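Long-range contacts in putative histidinol-phosphate aminotransferase (Erwinia carotovora atroseptica, PDB 3LY1), which binds pyridoxal-5'-phosphate and probably acts as an aminotransferase related to histidinol-phosphate aminotransferases: residues P18-N22 against G314-G318; M175-A181 against N204-T210. All blocks are in the same frame, centred on the assembly; numbering follows the deposited sequence.

In the fold
Interaction 2 is wholly buried and lies in the seven-stranded mixed sheet, whereas interaction 1 is partly buried and pairs the two short strands 19-20 and 315-316. Their centres are 29 Å apart, on opposite sides of the chain's centre, and they share no segment. Both rest on backbone hydrogen bonds between parallel strands, with aliphatic packing. Interaction 1 joins distant parts of the sequence and touches the second subunit through Arg20. Interaction 2 spans a short beta-alpha-beta connection and adds a carboxylate, a hydroxyl and ordered waters: Asp179 and Thr210 hold the cofactor directly, while the side chain of Asn22 in interaction 1 is about 11 Å from the cofactor.

Interaction 1: P18-N22 against G314-G318; sequences PIRIN and GVLIG
Leu316 lies between Pro18 and Asn22, its CD1 4.0 Å from Pro18 CG and its CB 3.7 Å from Asn22 ND2, the leucine and asparagine side chains lying side by side and pointing the same way. Asn22 CG stands between its own backbone N and carbonyl carbon (chi1 50°), which sets the amide beside the leucine. On the face bearing Ile19, Ile21 CD1 meets Val315 CG1 at 3.6 Å, the two side chains slanting across each other. Between these two layers the backbones run parallel, Ile19 paired with Val315 and Arg20 with Leu316. Ile19 uses both its polar backbone atoms: its N donates to Gly314 O (2.8 Å), and its O accepts from Leu316 N in a nearly straight bond (2.9 Å, 175° at the hydrogen). Leu316 O then accepts from Ile21 N at 2.9 Å, so the bonds pass alternately between the strands. Gly314 has positive phi and closes the preceding helix in a Schellman motif, so helix 303-312 turns directly into this short pairing. Arg20, on the face of Leu316, reaches outward and packs on Tyr48 of the second subunit. Behind the opposite face, Ile19 and Val315 both rest on Trp340 of helix 335-350, and Ile21 touches Val341 of the same helix. Ile317 packs against Tyr306 of helix 303-312 and Ile330 of strand 327-331. The two-stranded parallel sheet thus ties a segment near the N-terminus to the C-terminal part of the chain, packed on helices 303-312 and 335-350 and beside strand 327-331.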
loop_
_atom_site.group_PDB
_atom_site.type_symbol
_atom_site.label_atom_id
_atom_site.label_comp_id
_atom_site.label_asym_id
_atom_site.label_seq_id
_atom_site.Cartn_x
_atom_site.Cartn_y
_atom_site.Cartn_z
ATOM N N PRO A 18 11.795 -22.522 12.762
ATOM C CA PRO A 18 12.438 -23.079 11.577
ATOM C C PRO A 18 13.418 -22.126 10.930
ATOM O O PRO A 18 13.359 -20.922 11.157
ATOM C CB PRO A 18 11.249 -23.382 10.635
ATOM C CG PRO A 18 10.236 -22.368 10.963
ATOM C CD PRO A 18 10.425 -22.049 12.469
ATOM N N ILE A 19 14.344 -22.664 10.143
ATOM C CA ILE A 19 15.119 -21.836 9.211
ATOM C C ILE A 19 14.144 -21.505 8.070
ATOM O O ILE A 19 13.543 -22.414 7.484
ATOM C CB ILE A 19 16.348 -22.580 8.638
ATOM C CG1 ILE A 19 17.399 -22.821 9.734
ATOM C CG2 ILE A 19 16.960 -21.811 7.464
ATOM C CD1 ILE A 19 18.514 -23.780 9.328
ATOM N N ARG A 20 14.019 -20.215 7.763
ATOM C CA ARG A 20 13.019 -19.736 6.816
ATOM C C ARG A 20 13.734 -19.333 5.536
ATOM O O ARG A 20 14.316 -18.264 5.467
ATOM C CB ARG A 20 12.275 -18.546 7.444
ATOM C CG ARG A 20 11.321 -18.963 8.587
ATOM C CD ARG A 20 10.842 -17.791 9.443
ATOM N NE ARG A 20 9.947 -16.871 8.718
ATOM C CZ ARG A 20 9.299 -15.852 9.284
ATOM N NH1 ARG A 20 9.425 -15.614 10.598
ATOM N NH2 ARG A 20 8.515 -15.074 8.554
ATOM N N ILE A 21 13.725 -20.220 4.538
ATOM C CA ILE A 21 14.450 -19.957 3.291
ATOM C C ILE A 21 13.461 -20.222 2.184
ATOM O O ILE A 21 13.713 -20.947 1.199
ATOM C CB ILE A 21 15.782 -20.771 3.165
ATOM C CG1 ILE A 21 15.568 -22.256 3.492
ATOM C CG2 ILE A 21 16.900 -20.138 4.058
ATOM C CD1 ILE A 21 16.841 -23.119 3.367
ATOM N N ASN A 22 12.292 -19.636 2.392
ATOM C CA ASN A 22 11.123 -19.912 1.570
ATOM C C ASN A 22 10.619 -18.744 0.712
ATOM O O ASN A 22 9.911 -18.978 -0.261
ATOM C CB ASN A 22 9.965 -20.484 2.419
ATOM C CG ASN A 22 9.638 -19.667 3.683
ATOM O OD1 ASN A 22 10.412 -18.782 4.129
ATOM N ND2 ASN A 22 8.487 -20.015 4.308
ATOM N N GLY A 314 12.770 -28.752 10.358
ATOM C CA GLY A 314 12.762 -27.345 10.726
ATOM C C GLY A 314 13.327 -26.414 9.669
ATOM O O GLY A 314 13.911 -25.378 9.997
ATOM N N VAL A 315 13.165 -26.773 8.397
ATOM C CA VAL A 315 13.619 -25.917 7.292
ATOM C C VAL A 315 12.479 -25.729 6.306
ATOM O O VAL A 315 11.955 -26.707 5.760
ATOM C CB VAL A 315 14.821 -26.532 6.557
ATOM C CG1 VAL A 315 15.315 -25.598 5.479
ATOM C CG2 VAL A 315 15.971 -26.880 7.545
ATOM N N LEU A 316 12.087 -24.474 6.075
ATOM C CA LEU A 316 11.014 -24.161 5.137
ATOM C C LEU A 316 11.613 -23.664 3.832
ATOM O O LEU A 316 12.223 -22.585 3.780
ATOM C CB LEU A 316 10.056 -23.106 5.719
ATOM C CG LEU A 316 9.392 -23.422 7.066
ATOM C CD1 LEU A 316 8.404 -22.285 7.451
ATOM C CD2 LEU A 316 8.683 -24.746 7.023
ATOM N N ILE A 317 11.443 -24.462 2.777
ATOM C CA ILE A 317 11.981 -24.141 1.451
ATOM C C ILE A 317 10.866 -23.628 0.533
ATOM O O ILE A 317 9.689 -23.589 0.928
ATOM C CB ILE A 317 12.732 -25.379 0.820
ATOM C CG1 ILE A 317 11.780 -26.523 0.469
ATOM C CG2 ILE A 317 13.849 -25.882 1.764
ATOM C CD1 ILE A 317 12.444 -27.686 -0.321
ATOM N N GLY A 318 11.207 -23.268 -0.695
ATOM C CA GLY A 318 10.193 -22.803 -1.637
ATOM C C GLY A 318 9.048 -23.733 -1.990
ATOM O O GLY A 318 9.170 -24.967 -1.962
#

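Interaction 2: M175-A181 against N204-T210; sequences MFIVDEA and NIILLKT. With PLP (pyridoxal-5'-phosphate), chain E.
The beta-alpha-beta unit formed by strand 174-179, helix 195-199 and strand 205-210 brings two parallel neighbours of the central sheet together, and their C-terminal ends reach the cofactor. Five backbone hydrogen bonds join them, from Phe176 N to Asn204 O at one end to Glu180 N to Leu208 O (3.0 Å) at the other; Val178 N to Ile206 O, at 2.7 Å, is nearly linear. Ile177 CG2 meets Leu208 CD1 at 3.6 Å on the face that packs against helix 76-88. Met175, present as selenomethionine, touches Ile206 CD1 through its CG in one of its two conformers. On the other face Leu207 CD1 presses on the Glu180 carboxylate, 3.4 Å from Glu180 CD, the two side chains crossing at about a right angle. That carboxylate is also held by Ser193 and Ile194 N, and a water links Glu180 OE1 to Lys209 NZ, which, in one of its two conformers, forms a salt bridge with Glu184. Asp179 CG stands anti to the backbone N (chi1 -176°); OD2 accepts a hydrogen bond from PLP N1 at 2.7 Å while OD1 accepts from Ala181 N in an Asx turn. Tyr146 OH is also hydrogen-bonded to OD2, so both carboxylate oxygens have partners. Thr210 OG1 donates to PLP O2P at 2.6 Å and is bonded to Ser212 as well; Ala181 CB lies 3.8 Å from PLP C2. An aspartate at the pyridine nitrogen, set at the C-terminal end of a strand in a seven-stranded mixed sheet, is the hallmark of fold-type I PLP enzymes.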
loop_
_atom_site.group_PDB
_atom_site.type_symbol
_atom_site.label_atom_id
_atom_site.label_comp_id
_atom_site.label_asym_id
_atom_site.label_seq_id
_atom_site.Cartn_x
_atom_site.Cartn_y
_atom_site.Cartn_z
HETATM N N MSE A 175 4.797 -2.189 -24.404
HETATM C CA MSE A 175 5.385 -1.654 -23.172
HETATM C C MSE A 175 6.163 -2.775 -22.498
HETATM O O MSE A 175 5.636 -3.898 -22.354
HETATM C CB MSE A 175 4.278 -1.144 -22.246
HETATM C CG MSE A 175 4.717 -0.741 -20.857
HETATM SE SE MSE A 175 5.993 0.728 -20.981
HETATM C CE MSE A 175 4.871 2.226 -21.175
ATOM N N PHE A 176 7.392 -2.471 -22.070
ATOM C CA PHE A 176 8.260 -3.421 -21.417
ATOM C C PHE A 176 8.242 -3.081 -19.943
ATOM O O PHE A 176 8.483 -1.937 -19.571
ATOM C CB PHE A 176 9.701 -3.322 -21.943
ATOM C CG PHE A 176 9.872 -3.826 -23.322
ATOM C CD1 PHE A 176 9.627 -3.001 -24.409
ATOM C CD2 PHE A 176 10.239 -5.154 -23.544
ATOM C CE1 PHE A 176 9.728 -3.503 -25.720
ATOM C CE2 PHE A 176 10.354 -5.655 -24.837
ATOM C CZ PHE A 176 10.076 -4.855 -25.922
ATOM N N ILE A 177 7.935 -4.060 -19.108
ATOM C CA ILE A 177 8.111 -3.950 -17.667
ATOM C C ILE A 177 9.325 -4.806 -17.301
ATOM O O ILE A 177 9.323 -6.022 -17.502
ATOM C CB ILE A 177 6.887 -4.465 -16.887
ATOM C CG1 ILE A 177 5.592 -3.713 -17.248
ATOM C CG2 ILE A 177 7.144 -4.410 -15.360
ATOM C CD1 ILE A 177 4.306 -4.429 -16.779
ATOM N N VAL A 178 10.350 -4.178 -16.729
ATOM C CA VAL A 178 11.570 -4.854 -16.364
ATOM C C VAL A 178 11.703 -4.809 -14.850
ATOM O O VAL A 178 11.758 -3.726 -14.259
ATOM C CB VAL A 178 12.850 -4.221 -17.028
ATOM C CG1 VAL A 178 14.076 -5.084 -16.777
ATOM C CG2 VAL A 178 12.647 -3.983 -18.551
ATOM N N ASP A 179 11.716 -5.995 -14.235
ATOM C CA ASP A 179 11.624 -6.165 -12.785
ATOM C C ASP A 179 12.992 -6.549 -12.269
ATOM O O ASP A 179 13.433 -7.685 -12.437
ATOM C CB ASP A 179 10.517 -7.208 -12.459
ATOM C CG ASP A 179 10.268 -7.398 -10.965
ATOM O OD1 ASP A 179 11.151 -6.991 -10.125
ATOM O OD2 ASP A 179 9.173 -7.996 -10.631
ATOM N N GLU A 180 13.676 -5.582 -11.652
ATOM C CA GLU A 180 15.025 -5.779 -11.177
ATOM C C GLU A 180 15.089 -5.881 -9.664
ATOM O O GLU A 180 16.043 -5.410 -9.052
ATOM C CB GLU A 180 15.903 -4.661 -11.706
ATOM C CG GLU A 180 15.992 -4.674 -13.264
ATOM C CD GLU A 180 16.958 -3.632 -13.871
ATOM O OE1 GLU A 180 17.644 -2.868 -13.133
ATOM O OE2 GLU A 180 17.026 -3.602 -15.128
ATOM N N ALA A 181 14.078 -6.527 -9.066
ATOM C CA ALA A 181 14.014 -6.781 -7.619
ATOM C C ALA A 181 15.351 -7.249 -7.072
ATOM O O ALA A 181 15.804 -6.739 -6.052
ATOM C CB ALA A 181 12.910 -7.819 -7.307
ATOM N N ASN A 204 9.046 3.438 -23.570
ATOM C CA ASN A 204 8.467 2.106 -23.615
ATOM C C ASN A 204 9.027 1.165 -22.544
ATOM O O ASN A 204 8.975 -0.064 -22.703
ATOM C CB ASN A 204 8.633 1.516 -25.020
ATOM C CG ASN A 204 10.092 1.197 -25.398
ATOM O OD1 ASN A 204 11.030 1.705 -24.812
ATOM N ND2 ASN A 204 10.262 0.385 -26.439
ATOM N N ILE A 205 9.557 1.726 -21.457
ATOM C CA ILE A 205 10.109 0.919 -20.376
ATOM C C ILE A 205 9.602 1.381 -19.016
ATOM O O ILE A 205 9.698 2.564 -18.701
ATOM C CB ILE A 205 11.657 1.014 -20.263
ATOM C CG1 ILE A 205 12.347 0.843 -21.608
ATOM C CG2 ILE A 205 12.154 0.013 -19.197
ATOM C CD1 ILE A 205 13.896 1.078 -21.585
ATOM N N ILE A 206 9.109 0.429 -18.217
ATOM C CA ILE A 206 8.859 0.579 -16.768
ATOM C C ILE A 206 9.885 -0.329 -16.040
ATOM O O ILE A 206 9.924 -1.551 -16.231
ATOM C CB ILE A 206 7.356 0.185 -16.410
ATOM C CG1 ILE A 206 6.357 1.092 -17.139
ATOM C CG2 ILE A 206 7.093 0.155 -14.888
ATOM C CD1 ILE A 206 4.872 0.466 -17.317
ATOM N N LEU A 207 10.746 0.294 -15.256
ATOM C CA LEU A 207 11.644 -0.398 -14.353
ATOM C C LEU A 207 11.001 -0.444 -12.994
ATOM O O LEU A 207 10.568 0.587 -12.455
ATOM C CB LEU A 207 12.961 0.337 -14.252
ATOM C CG LEU A 207 13.985 -0.092 -13.211
ATOM C CD1 LEU A 207 14.356 -1.578 -13.385
ATOM C CD2 LEU A 207 15.199 0.799 -13.331
ATOM N N LEU A 208 10.960 -1.626 -12.423
ATOM C CA LEU A 208 10.435 -1.809 -11.074
ATOM C C LEU A 208 11.563 -2.245 -10.172
ATOM O O LEU A 208 12.358 -3.164 -10.524
ATOM C CB LEU A 208 9.343 -2.850 -11.065
ATOM C CG LEU A 208 8.072 -2.535 -11.851
ATOM C CD1 LEU A 208 7.194 -3.715 -11.796
ATOM C CD2 LEU A 208 7.349 -1.212 -11.366
ATOM N N LYS A 209 11.609 -1.585 -9.014
ATOM C CA LYS A 209 12.587 -1.893 -7.990
ATOM C C LYS A 209 11.935 -1.892 -6.614
ATOM O O LYS A 209 10.804 -1.422 -6.435
ATOM C CB LYS A 209 13.804 -0.941 -8.074
ATOM C CG LYS A 209 14.779 -1.327 -9.242
ATOM C CD LYS A 209 16.057 -0.495 -9.299
ATOM C CE LYS A 209 16.988 -0.828 -8.120
ATOM N NZ LYS A 209 17.682 -2.161 -8.273
ATOM N N THR A 210 12.626 -2.489 -5.647
ATOM C CA THR A 210 12.076 -2.698 -4.305
ATOM C C THR A 210 13.192 -2.559 -3.274
ATOM O O THR A 210 14.332 -2.783 -3.604
ATOM C CB THR A 210 11.415 -4.074 -4.169
ATOM O OG1 THR A 210 10.793 -4.185 -2.873
ATOM C CG2 THR A 210 12.423 -5.193 -4.384
HETATM N N1 PLP E . 9.321 -8.940 -8.153
HETATM C C2 PLP E . 9.937 -10.155 -7.935
HETATM C C2A PLP E . 10.719 -10.782 -9.062
HETATM C C3 PLP E . 9.781 -10.769 -6.691
HETATM O O3 PLP E . 10.371 -11.973 -6.482
HETATM C C4 PLP E . 9.007 -10.142 -5.689
HETATM C C4A PLP E . 8.936 -10.724 -4.300
HETATM O O4A PLP E . 8.651 -11.908 -4.239
HETATM C C5 PLP E . 8.382 -8.915 -5.936
HETATM C C6 PLP E . 8.550 -8.342 -7.198
HETATM C C5A PLP E . 7.530 -8.209 -4.904
HETATM O O4P PLP E . 8.233 -7.823 -3.708
HETATM P P PLP E . 7.808 -6.525 -2.882
HETATM O O1P PLP E . 6.340 -6.248 -2.979
HETATM O O2P PLP E . 8.662 -5.457 -3.511
HETATM O O3P PLP E . 8.269 -6.892 -1.481
HETATM O O HOH W 1 18.643 -2.417 -10.821
HETATM O O HOH W 2 15.218 -3.807 -6.414
#